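Local coordinates for Nitrate/nitrite binding protein NrtA (Synechocystis sp., PDB 2G29), which binds nitrate as the substrate-binding protein of the NrtABCD ABC transporter, which takes up nitrate and probably also nitrite, at residues G302-G307 / E311-Q316. Sequence-based numbering, arbitrary orientation.
Sequences GIYNFG and ETFEDQ
Tyr-304 O is gripped twice: Phe-313 N donates to it at 3.1 Å, and a water donates as well. That water also accepts from Phe-306 N and donates to Glu-311 O, so it bridges the strands where direct pairing stops. Tyr-304 N donates to Phe-313 O at 2.7 Å; the two bonds define Tyr-304 and Phe-313 as an antiparallel hydrogen-bonded pair. Ile-303 and Glu-314 form the adjoining non-hydrogen-bonded pair, and Asp-315 N closes the ladder on Gly-302 O. On the Ile-303 face, CG2 of Ile-303 touches CG2 of Thr-312 at 3.7 Å.

The other face carries an aromatic cluster. Phe-313 has its CG between backbone N and carbonyl carbon (chi1 68°), which lays the ring across Tyr-304. There CB of Tyr-304 sits over the ring face, 3.7 Å from its centroid, a CH-pi contact; the tyrosine ring itself is nearly parallel (20°) but slid aside, with little overlap. The CZ/CE2 edge of Phe-313 points at the face of Phe-306 in a T-shaped pair, planes at 88°; Phe-313 CZ lies 3.8 Å from Phe-306 CZ. Were Phe-313 an alanine, the CB of Tyr-304 and the face of Phe-306 would probably lose their shared aromatic partner, and a gap would open between them.

Beyond the turn-side end of the pairing, Asn-305 OD1 accepts from Gly-307 N at 3.0 Å, an Asx turn. This short two-stranded hairpin packs against the edge strand 225-229 of a five-stranded mixed sheet: Phe-306 shares backbone hydrogen bonding with Gln-226, and the side chains of Tyr-304 and Phe-306 both rest on Thr-229.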
loop_
_atom_site.group_PDB
_atom_site.type_symbol
_atom_site.label_atom_id
_atom_site.label_comp_id
_atom_site.label_asym_id
_atom_site.label_seq_id
_atom_site.Cartn_x
_atom_site.Cartn_y
_atom_site.Cartn_z
ATOM N N GLY A 302 15.919 4.862 -4.790
ATOM C CA GLY A 302 16.537 3.996 -3.792
ATOM C C GLY A 302 17.624 4.659 -2.960
ATOM O O GLY A 302 18.483 3.982 -2.385
ATOM N N ILE A 303 17.594 5.986 -2.885
ATOM C CA ILE A 303 18.571 6.736 -2.095
ATOM C C ILE A 303 17.885 7.060 -0.773
ATOM O O ILE A 303 16.889 7.804 -0.759
ATOM C CB ILE A 303 18.985 8.038 -2.783
ATOM C CG1 ILE A 303 19.618 7.701 -4.124
ATOM C CG2 ILE A 303 19.935 8.826 -1.874
ATOM C CD1 ILE A 303 19.869 8.922 -4.981
ATOM N N TYR A 304 18.443 6.551 0.323
ATOM C CA TYR A 304 17.831 6.724 1.632
ATOM C C TYR A 304 18.529 7.545 2.694
ATOM O O TYR A 304 19.590 7.143 3.199
ATOM C CB TYR A 304 17.554 5.341 2.259
ATOM C CG TYR A 304 16.457 4.571 1.574
ATOM C CD1 TYR A 304 16.726 3.626 0.567
ATOM C CD2 TYR A 304 15.130 4.815 1.908
ATOM C CE1 TYR A 304 15.689 2.954 -0.086
ATOM C CE2 TYR A 304 14.080 4.137 1.263
ATOM C CZ TYR A 304 14.368 3.222 0.277
ATOM O OH TYR A 304 13.358 2.556 -0.378
ATOM N N ASN A 305 17.943 8.683 3.034
ATOM C CA ASN A 305 18.438 9.498 4.146
ATOM C C ASN A 305 17.339 9.379 5.214
ATOM O O ASN A 305 16.226 9.910 5.037
ATOM C CB ASN A 305 18.628 10.979 3.744
ATOM C CG ASN A 305 18.974 11.857 4.939
ATOM O OD1 ASN A 305 19.432 11.365 5.973
ATOM N ND2 ASN A 305 18.774 13.150 4.803
ATOM N N PHE A 306 17.657 8.679 6.303
ATOM C CA PHE A 306 16.727 8.484 7.409
ATOM C C PHE A 306 16.791 9.610 8.455
ATOM O O PHE A 306 16.023 9.609 9.400
ATOM C CB PHE A 306 16.973 7.151 8.136
ATOM C CG PHE A 306 16.534 5.914 7.379
ATOM C CD1 PHE A 306 15.799 5.981 6.191
ATOM C CD2 PHE A 306 16.817 4.660 7.903
ATOM C CE1 PHE A 306 15.350 4.788 5.555
ATOM C CE2 PHE A 306 16.374 3.498 7.271
ATOM C CZ PHE A 306 15.634 3.565 6.097
ATOM N N GLY A 307 17.701 10.571 8.287
ATOM C CA GLY A 307 17.796 11.651 9.255
ATOM C C GLY A 307 18.536 11.263 10.519
ATOM O O GLY A 307 19.171 10.204 10.582
ATOM N N GLU A 311 24.111 8.180 8.232
ATOM C CA GLU A 311 24.664 8.344 6.891
ATOM C C GLU A 311 23.679 7.862 5.823
ATOM O O GLU A 311 23.004 6.849 6.002
ATOM C CB GLU A 311 25.968 7.554 6.785
ATOM C CG GLU A 311 27.053 8.015 7.748
ATOM C CD GLU A 311 28.094 6.933 7.989
ATOM O OE1 GLU A 311 27.734 5.894 8.598
ATOM O OE2 GLU A 311 29.260 7.114 7.566
ATOM N N THR A 312 23.600 8.605 4.720
ATOM C CA THR A 312 22.725 8.258 3.602
ATOM C C THR A 312 23.279 7.004 2.926
ATOM O O THR A 312 24.496 6.855 2.793
ATOM C CB THR A 312 22.660 9.419 2.572
ATOM O OG1 THR A 312 22.072 10.568 3.197
ATOM C CG2 THR A 312 21.820 9.033 1.349
ATOM N N PHE A 313 22.393 6.105 2.497
ATOM C CA PHE A 313 22.798 4.862 1.836
ATOM C C PHE A 313 21.895 4.624 0.631
ATOM O O PHE A 313 20.835 5.243 0.518
ATOM C CB PHE A 313 22.722 3.669 2.819
ATOM C CG PHE A 313 21.312 3.292 3.244
ATOM C CD1 PHE A 313 20.556 2.396 2.500
ATOM C CD2 PHE A 313 20.752 3.853 4.386
ATOM C CE1 PHE A 313 19.239 2.056 2.895
ATOM C CE2 PHE A 313 19.447 3.530 4.794
ATOM C CZ PHE A 313 18.695 2.632 4.042
ATOM N N GLU A 314 22.342 3.786 -0.299
ATOM C CA GLU A 314 21.559 3.451 -1.479
ATOM C C GLU A 314 21.199 1.967 -1.435
ATOM O O GLU A 314 22.021 1.142 -1.058
ATOM C CB GLU A 314 22.362 3.718 -2.749
ATOM C CG GLU A 314 21.608 3.352 -4.003
ATOM C CD GLU A 314 22.484 3.325 -5.236
ATOM O OE1 GLU A 314 23.667 3.712 -5.144
ATOM O OE2 GLU A 314 21.992 2.919 -6.307
ATOM N N ASP A 315 19.967 1.637 -1.803
ATOM C CA ASP A 315 19.532 0.242 -1.847
ATOM C C ASP A 315 18.384 0.112 -2.845
ATOM O O ASP A 315 17.222 0.400 -2.526
ATOM C CB ASP A 315 19.086 -0.248 -0.468
ATOM C CG ASP A 315 18.874 -1.754 -0.438
ATOM O OD1 ASP A 315 18.441 -2.297 -1.457
ATOM O OD2 ASP A 315 19.132 -2.394 0.601
ATOM N N GLN A 316 18.715 -0.307 -4.065
ATOM C CA GLN A 316 17.739 -0.465 -5.132
ATOM C C GLN A 316 16.766 -1.618 -4.931
ATOM O O GLN A 316 15.731 -1.670 -5.586
ATOM C CB GLN A 316 18.436 -0.696 -6.485
ATOM C CG GLN A 316 19.491 0.314 -6.843
ATOM C CD GLN A 316 18.939 1.715 -6.903
ATOM O OE1 GLN A 316 19.330 2.581 -6.110
ATOM N NE2 GLN A 316 18.040 1.959 -7.849
HETATM O O HOH W 1 20.075 7.180 6.212
#